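Local coordinates for protein sulfoquinovosidase (Escherichia coli, PDB 5AEG) that hydrolyses sulfoquinovosyl diacylglycerides, and simple sulfoquinovosides such as sulfoquinovosyl glycerol, to release sulfoquinovose for use as a source of carbon and sulfur, at residues 53-58 and 410-415; 168-173 and 509-514. All blocks are in the same frame, centred on the assembly; numbering follows the deposited sequence.

Contact 1: residues 53-58 and 410-415; sequences GNFSIK and LPTDTY
Phe55 reaches from the loop just before strand 56-74, in the galactose mutarotase-like domain of this GH31 enzyme, to Leu410 and Thr412 in the loop that follows strand 401-404 of the TIM barrel. All contact across the interface is van der Waals and made by the outer rim of the phenyl ring. CE2 of Phe55 lies 3.9 Å from OG1 of Thr412, which sits at the ring edge and in its plane, while CZ of Phe55 comes within 4.1 Å of the carbonyl O of Leu410. With CG anti to the carbonyl carbon (chi1 -75°), the ring is swung out toward the barrel loop. Aromatic packing continues around Phe55: Trp149 meets it edge-to-face, and the ring of His426 meets it with the planes at about 70° while hydrogen-bonding Leu410 O through ND1. The side chain of Phe55 is about 7 Å from that of Glu408, an active-site residue by similarity. Hydrogen bonding shapes the loop itself, where residues 411-414 form a type I turn. Its weak backbone bond from Thr414 N to Pro411 O is joined by Thr414 OG1, which donates to the same Pro411 O at 2.8 Å with a C=O...OG1 angle of 159°.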
ATOM      1  N   GLY A  53     -15.543  -4.949   8.022  1.00 29.47           N
ATOM      2  CA  GLY A  53     -14.180  -4.539   7.601  1.00 28.73           C
ATOM      3  C   GLY A  53     -13.802  -3.195   8.047  1.00 24.65           C
ATOM      4  O   GLY A  53     -12.617  -2.867   7.970  1.00 22.37           O
ATOM      5  N   ASN A  54     -14.779  -2.414   8.519  1.00 20.58           N
ATOM      6  CA  ASN A  54     -14.539  -1.115   9.121  1.00 23.74           C
ATOM      7  C   ASN A  54     -14.277  -1.185  10.651  1.00 27.84           C
ATOM      8  O   ASN A  54     -15.010  -0.589  11.509  1.00 27.35           O
ATOM      9  CB  ASN A  54     -15.652  -0.161   8.815  1.00 23.83           C
ATOM     10  CG  ASN A  54     -15.801   0.103   7.339  1.00 23.82           C
ATOM     11  OD1 ASN A  54     -14.952   0.657   6.712  1.00 23.96           O
ATOM     12  ND2 ASN A  54     -16.909  -0.283   6.805  1.00 25.70           N
ATOM     13  N   PHE A  55     -13.211  -1.938  10.965  1.00 25.33           N
ATOM     14  CA  PHE A  55     -13.018  -2.442  12.295  1.00 26.38           C
ATOM     15  C   PHE A  55     -13.025  -1.372  13.341  1.00 26.25           C
ATOM     16  O   PHE A  55     -12.315  -0.361  13.246  1.00 25.81           O
ATOM     17  CB  PHE A  55     -11.677  -3.185  12.414  1.00 22.40           C
ATOM     18  CG  PHE A  55     -11.652  -4.504  11.806  1.00 21.18           C
ATOM     19  CD1 PHE A  55     -11.300  -4.695  10.471  1.00 23.90           C
ATOM     20  CD2 PHE A  55     -11.908  -5.640  12.582  1.00 24.69           C
ATOM     21  CE1 PHE A  55     -11.238  -5.918   9.916  1.00 25.47           C
ATOM     22  CE2 PHE A  55     -11.821  -6.879  12.031  1.00 21.74           C
ATOM     23  CZ  PHE A  55     -11.498  -7.063  10.692  1.00 23.53           C
ATOM     24  N   SER A  56     -13.754  -1.641  14.414  1.00 27.71           N
ATOM     25  CA  SER A  56     -13.562  -0.903  15.652  1.00 28.67           C
ATOM     26  C   SER A  56     -12.820  -1.841  16.598  1.00 28.86           C
ATOM     27  O   SER A  56     -13.319  -2.879  16.933  1.00 27.51           O
ATOM     28  CB  SER A  56     -14.903  -0.552  16.269  1.00 35.03           C
ATOM     29  OG  SER A  56     -14.683  -0.109  17.578  1.00 38.54           O
ATOM     30  N   ILE A  57     -11.612  -1.489  16.941  1.00 29.91           N
ATOM     31  CA  ILE A  57     -10.723  -2.382  17.701  1.00 27.76           C
ATOM     32  C   ILE A  57     -10.154  -1.599  18.846  1.00 30.97           C
ATOM     33  O   ILE A  57      -9.513  -0.598  18.677  1.00 27.68           O
ATOM     34  CB  ILE A  57      -9.698  -3.166  16.835  1.00 31.33           C
ATOM     35  CG1 ILE A  57      -8.722  -3.929  17.745  1.00 34.64           C
ATOM     36  CG2 ILE A  57      -8.983  -2.311  15.794  1.00 32.43           C
ATOM     37  CD1 ILE A  57      -8.122  -5.141  17.054  1.00 38.35           C
ATOM     38  N   LYS A  58     -10.446  -2.023  20.050  1.00 33.43           N
ATOM     39  CA  LYS A  58      -9.850  -1.372  21.222  1.00 39.02           C
ATOM     40  C   LYS A  58      -9.528  -2.372  22.339  1.00 31.63           C
ATOM     41  O   LYS A  58     -10.033  -3.471  22.321  1.00 27.85           O
ATOM     42  CB  LYS A  58     -10.796  -0.326  21.754  1.00 41.03           C
ATOM     43  CG  LYS A  58     -12.056  -0.931  22.327  1.00 46.47           C
ATOM     44  CD  LYS A  58     -12.581  -0.055  23.471  1.00 65.72           C
ATOM     45  CE  LYS A  58     -12.982   1.335  23.015  1.00 68.32           C
ATOM     46  NZ  LYS A  58     -14.065   1.208  22.002  1.00 69.56           N
ATOM     47  N   LEU A 410      -9.939 -10.450   6.566  1.00 23.29           N
ATOM     48  CA  LEU A 410     -10.029 -11.777   7.278  1.00 24.38           C
ATOM     49  C   LEU A 410     -10.773 -11.506   8.612  1.00 22.23           C
ATOM     50  O   LEU A 410     -10.291 -10.754   9.464  1.00 20.96           O
ATOM     51  CB  LEU A 410      -8.691 -12.390   7.611  1.00 23.77           C
ATOM     52  CG  LEU A 410      -8.899 -13.729   8.373  1.00 24.07           C
ATOM     53  CD1 LEU A 410      -9.376 -14.834   7.394  1.00 21.89           C
ATOM     54  CD2 LEU A 410      -7.710 -14.176   9.161  1.00 28.15           C
ATOM     55  N   PRO A 411     -12.007 -12.028   8.777  1.00 23.71           N
ATOM     56  CA  PRO A 411     -12.747 -11.763  10.017  1.00 24.95           C
ATOM     57  C   PRO A 411     -12.036 -12.368  11.188  1.00 22.35           C
ATOM     58  O   PRO A 411     -11.356 -13.416  11.046  1.00 25.74           O
ATOM     59  CB  PRO A 411     -14.112 -12.479   9.787  1.00 28.25           C
ATOM     60  CG  PRO A 411     -14.287 -12.410   8.317  1.00 27.78           C
ATOM     61  CD  PRO A 411     -12.869 -12.819   7.862  1.00 25.95           C
ATOM     62  N   THR A 412     -12.123 -11.683  12.300  1.00 23.55           N
ATOM     63  CA  THR A 412     -11.374 -12.124  13.481  1.00 26.25           C
ATOM     64  C   THR A 412     -12.008 -13.245  14.300  1.00 30.22           C
ATOM     65  O   THR A 412     -11.410 -13.731  15.284  1.00 28.59           O
ATOM     66  CB  THR A 412     -11.081 -10.935  14.392  1.00 28.11           C
ATOM     67  OG1 THR A 412     -12.176 -10.000  14.364  1.00 29.93           O
ATOM     68  CG2 THR A 412      -9.854 -10.239  13.868  1.00 28.59           C
ATOM     69  N   ASP A 413     -13.158 -13.691  13.866  1.00 30.21           N
ATOM     70  CA  ASP A 413     -13.838 -14.895  14.439  1.00 30.29           C
ATOM     71  C   ASP A 413     -13.865 -16.058  13.444  1.00 34.41           C
ATOM     72  O   ASP A 413     -14.717 -16.937  13.565  1.00 31.57           O
ATOM     73  CB  ASP A 413     -15.223 -14.520  14.961  1.00 29.79           C
ATOM     74  CG  ASP A 413     -16.130 -14.026  13.922  1.00 31.94           C
ATOM     75  OD1 ASP A 413     -15.687 -13.860  12.776  1.00 32.66           O
ATOM     76  OD2 ASP A 413     -17.299 -13.740  14.224  1.00 38.37           O
ATOM     77  N   THR A 414     -12.907 -16.088  12.489  1.00 29.75           N
ATOM     78  CA  THR A 414     -12.638 -17.292  11.730  1.00 27.20           C
ATOM     79  C   THR A 414     -11.699 -18.199  12.514  1.00 30.26           C
ATOM     80  O   THR A 414     -10.963 -17.724  13.400  1.00 29.01           O
ATOM     81  CB  THR A 414     -11.929 -17.005  10.381  1.00 30.98           C
ATOM     82  OG1 THR A 414     -10.778 -16.175  10.630  1.00 28.86           O
ATOM     83  CG2 THR A 414     -12.909 -16.329   9.429  1.00 28.26           C
ATOM     84  N   TYR A 415     -11.734 -19.490  12.141  1.00 29.17           N
ATOM     85  CA  TYR A 415     -10.896 -20.532  12.657  1.00 31.83           C
ATOM     86  C   TYR A 415     -10.210 -21.115  11.455  1.00 28.94           C
ATOM     87  O   TYR A 415     -10.862 -21.524  10.489  1.00 30.88           O
ATOM     88  CB  TYR A 415     -11.733 -21.593  13.421  1.00 34.96           C
ATOM     89  CG  TYR A 415     -12.252 -20.990  14.660  1.00 34.79           C
ATOM     90  CD1 TYR A 415     -13.361 -20.195  14.625  1.00 36.94           C
ATOM     91  CD2 TYR A 415     -11.549 -21.101  15.864  1.00 37.01           C
ATOM     92  CE1 TYR A 415     -13.794 -19.531  15.754  1.00 37.81           C
ATOM     93  CE2 TYR A 415     -11.997 -20.464  17.005  1.00 40.55           C
ATOM     94  CZ  TYR A 415     -13.115 -19.672  16.926  1.00 41.85           C
ATOM     95  OH  TYR A 415     -13.619 -19.026  18.007  1.00 49.37           O
TER

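Contact 2: residues 168-173 and 509-514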
ATOM      1  N   ASP A 168     -19.833   7.271   8.652  1.00 23.71           N
ATOM      2  CA  ASP A 168     -19.840   6.747  10.057  1.00 26.05           C
ATOM      3  C   ASP A 168     -21.264   6.465  10.569  1.00 29.86           C
ATOM      4  O   ASP A 168     -21.424   5.627  11.428  1.00 36.12           O
ATOM      5  CB  ASP A 168     -19.200   7.750  11.024  1.00 23.87           C
ATOM      6  CG  ASP A 168     -17.690   7.593  11.147  1.00 24.67           C
ATOM      7  OD1 ASP A 168     -17.176   6.579  10.655  1.00 23.62           O
ATOM      8  OD2 ASP A 168     -17.050   8.503  11.779  1.00 25.30           O
ATOM      9  N   CYS A 169     -22.275   7.159  10.059  1.00 25.98           N
ATOM     10  CA  CYS A 169     -23.638   6.857  10.441  1.00 28.94           C
ATOM     11  C   CYS A 169     -24.054   5.471   9.986  1.00 35.31           C
ATOM     12  O   CYS A 169     -24.873   4.892  10.607  1.00 30.66           O
ATOM     13  CB  CYS A 169     -24.585   7.925   9.940  1.00 30.07           C
ATOM     14  SG  CYS A 169     -24.345   9.483  10.843  1.00 35.52           S
ATOM     15  N   LYS A 170     -23.413   4.932   8.961  1.00 38.50           N
ATOM     16  CA  LYS A 170     -23.720   3.643   8.343  1.00 43.30           C
ATOM     17  C   LYS A 170     -22.448   2.765   8.542  1.00 38.19           C
ATOM     18  O   LYS A 170     -21.506   2.849   7.838  1.00 42.93           O
ATOM     19  CB  LYS A 170     -23.953   4.044   6.884  1.00 50.37           C
ATOM     20  CG  LYS A 170     -24.419   2.999   5.909  1.00 62.60           C
ATOM     21  CD  LYS A 170     -24.338   3.545   4.468  1.00 69.46           C
ATOM     22  CE  LYS A 170     -22.933   3.441   3.869  1.00 79.03           C
ATOM     23  NZ  LYS A 170     -22.889   3.259   2.376  1.00 84.08           N
ATOM     24  N   GLU A 171     -22.399   1.922   9.531  1.00 43.58           N
ATOM     25  CA  GLU A 171     -21.328   0.887   9.589  1.00 43.19           C
ATOM     26  C   GLU A 171     -19.913   1.371   9.798  1.00 32.29           C
ATOM     27  O   GLU A 171     -18.993   0.716   9.392  1.00 29.02           O
ATOM     28  CB  GLU A 171     -21.388  -0.057   8.383  1.00 50.18           C
ATOM     29  CG  GLU A 171     -22.695  -0.838   8.331  1.00 60.75           C
ATOM     30  CD  GLU A 171     -22.620  -2.275   8.872  1.00 74.30           C
ATOM     31  OE1 GLU A 171     -21.942  -2.574   9.898  1.00 71.91           O
ATOM     32  OE2 GLU A 171     -23.291  -3.120   8.242  1.00 78.84           O
ATOM     33  N   ASN A 172     -19.775   2.473  10.497  1.00 25.24           N
ATOM     34  CA  ASN A 172     -18.508   2.933  11.035  1.00 24.72           C
ATOM     35  C   ASN A 172     -17.525   3.084   9.872  1.00 24.27           C
ATOM     36  O   ASN A 172     -16.314   2.804  10.022  1.00 25.53           O
ATOM     37  CB  ASN A 172     -17.946   1.896  12.033  1.00 23.58           C
ATOM     38  CG  ASN A 172     -16.902   2.476  12.898  1.00 26.15           C
ATOM     39  OD1 ASN A 172     -17.084   3.572  13.393  1.00 29.01           O
ATOM     40  ND2 ASN A 172     -15.801   1.767  13.135  1.00 28.77           N
ATOM     41  N   ALA A 173     -18.031   3.529   8.723  1.00 23.42           N
ATOM     42  CA  ALA A 173     -17.221   3.502   7.474  1.00 19.56           C
ATOM     43  C   ALA A 173     -16.388   4.743   7.171  1.00 18.81           C
ATOM     44  O   ALA A 173     -15.624   4.724   6.139  1.00 21.63           O
ATOM     45  CB  ALA A 173     -18.105   3.148   6.297  1.00 21.79           C
ATOM     46  N   THR A 509     -14.637   6.090  -5.092  1.00 19.70           N
ATOM     47  CA  THR A 509     -15.784   6.022  -4.178  1.00 19.48           C
ATOM     48  C   THR A 509     -16.787   7.120  -4.502  1.00 19.67           C
ATOM     49  O   THR A 509     -16.515   8.323  -4.420  1.00 17.83           O
ATOM     50  CB  THR A 509     -15.386   6.136  -2.703  1.00 20.51           C
ATOM     51  OG1 THR A 509     -14.429   5.125  -2.341  1.00 20.06           O
ATOM     52  CG2 THR A 509     -16.624   6.023  -1.823  1.00 21.43           C
ATOM     53  N   THR A 510     -17.968   6.664  -4.915  1.00 22.03           N
ATOM     54  CA  THR A 510     -18.979   7.492  -5.476  1.00 21.98           C
ATOM     55  C   THR A 510     -20.259   7.253  -4.593  1.00 23.53           C
ATOM     56  O   THR A 510     -21.059   6.387  -4.876  1.00 24.47           O
ATOM     57  CB  THR A 510     -19.222   7.058  -6.915  1.00 20.77           C
ATOM     58  OG1 THR A 510     -17.995   6.919  -7.643  1.00 20.62           O
ATOM     59  CG2 THR A 510     -20.110   8.027  -7.614  1.00 22.46           C
ATOM     60  N   LEU A 511     -20.399   7.997  -3.536  1.00 24.93           N
ATOM     61  CA  LEU A 511     -21.426   7.811  -2.520  1.00 26.84           C
ATOM     62  C   LEU A 511     -21.781   9.159  -1.991  1.00 28.48           C
ATOM     63  O   LEU A 511     -21.045  10.112  -2.201  1.00 23.45           O
ATOM     64  CB  LEU A 511     -20.856   7.018  -1.352  1.00 24.38           C
ATOM     65  CG  LEU A 511     -20.485   5.585  -1.613  1.00 25.55           C
ATOM     66  CD1 LEU A 511     -19.828   5.003  -0.333  1.00 27.98           C
ATOM     67  CD2 LEU A 511     -21.632   4.688  -2.099  1.00 25.67           C
ATOM     68  N   PHE A 512     -22.957   9.258  -1.351  1.00 26.26           N
ATOM     69  CA  PHE A 512     -23.364  10.488  -0.660  1.00 28.48           C
ATOM     70  C   PHE A 512     -23.330  11.682  -1.572  1.00 31.06           C
ATOM     71  O   PHE A 512     -22.832  12.748  -1.180  1.00 31.35           O
ATOM     72  CB  PHE A 512     -22.489  10.731   0.613  1.00 31.75           C
ATOM     73  CG  PHE A 512     -22.406   9.554   1.503  1.00 28.55           C
ATOM     74  CD1 PHE A 512     -23.569   9.005   2.050  1.00 30.57           C
ATOM     75  CD2 PHE A 512     -21.195   8.959   1.798  1.00 29.65           C
ATOM     76  CE1 PHE A 512     -23.521   7.872   2.858  1.00 32.12           C
ATOM     77  CE2 PHE A 512     -21.148   7.822   2.586  1.00 30.35           C
ATOM     78  CZ  PHE A 512     -22.289   7.294   3.151  1.00 29.31           C
ATOM     79  N   GLU A 513     -23.821  11.551  -2.799  1.00 31.50           N
ATOM     80  CA  GLU A 513     -23.726  12.712  -3.677  1.00 41.15           C
ATOM     81  C   GLU A 513     -22.291  13.193  -4.107  1.00 35.04           C
ATOM     82  O   GLU A 513     -22.153  14.275  -4.685  1.00 31.15           O
ATOM     83  CB  GLU A 513     -24.505  13.925  -3.091  1.00 45.32           C
ATOM     84  CG  GLU A 513     -25.984  13.615  -2.733  1.00 59.76           C
ATOM     85  CD  GLU A 513     -26.728  12.751  -3.774  1.00 69.18           C
ATOM     86  OE1 GLU A 513     -26.695  13.047  -4.998  1.00 72.60           O
ATOM     87  OE2 GLU A 513     -27.377  11.754  -3.371  1.00 90.68           O
ATOM     88  N   MET A 514     -21.233  12.428  -3.811  1.00 26.64           N
ATOM     89  CA  MET A 514     -19.974  12.713  -4.463  1.00 24.91           C
ATOM     90  C   MET A 514     -20.111  12.161  -5.879  1.00 21.98           C
ATOM     91  O   MET A 514     -20.570  11.051  -6.063  1.00 23.35           O
ATOM     92  CB  MET A 514     -18.817  11.991  -3.751  1.00 24.52           C
ATOM     93  CG  MET A 514     -18.487  12.570  -2.439  1.00 24.59           C
ATOM     94  SD  MET A 514     -17.083  11.758  -1.594  1.00 23.84           S
ATOM     95  CE  MET A 514     -17.541  10.046  -1.550  1.00 23.17           C
TER
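The backbones of Lys170 and Phe512 stay well apart, their CA atoms 11.3 Å from each other, and the side chains bridge the distance. Lys170 leaves the loop just after helix 162-169, and CG anti to the backbone N (chi1 -175°) carries its chain toward residues 509-514. A bend at chi3 (82°) then turns the end of the chain, and CE comes to lie 4.0 Å from CZ of Phe512. The lysine passes the ring at a slant, and its NZ, 4.2 Å from the same Phe512 CZ, carries on toward Leu511, whose CD1 is 4.4 Å from Lys170 NZ. CE, the last carbon of the lysine, thus meets the far end of the phenyl ring, while the ammonium nitrogen lies nearest the leucine methyl; both are plain packing contacts. Phe512 and Leu511 are presented by a type I' beta turn from Leu511 to Met514, closed by the bond from Met514 N to Leu511 O (2.8 Å). This turn belongs to the TIM-barrel loop between strand 501-505 and helix 518-528, whereas Lys170 comes from the mutarotase-like N-terminal domain, so the pair joins the two domains at the surface. Phe512 also packs on Gln166 and Ala167 of helix 162-169. The loop borders the active site: the side chain of Leu511 is about 7 Å from that of Arg301, which binds the sulfolipid substrate, and about 8 Å from that of Asp472, the probable proton donor.

In the fold
Both contacts join the N-terminal galactose mutarotase-like domain to loops that follow strands of the TIM barrel, but through different elements of each. Contact 1 is buried, with the edge of an aromatic ring against two oxygens of the loop after strand 401-404; contact 2 lies at the surface, where an exposed lysine chain touches a phenyl ring and a leucine methyl of the loop after strand 501-505. Neither depends on a cross-segment polar bond. Their centres are 20 Å apart, yet their N-terminal-domain segments are neighbours: Asn54 O and Asn172 ND2 are 3.0 Å apart in a probable hydrogen bond. Residues 53-58 and 168-173 thus adjoin while reaching separate barrel loops near active-site residues.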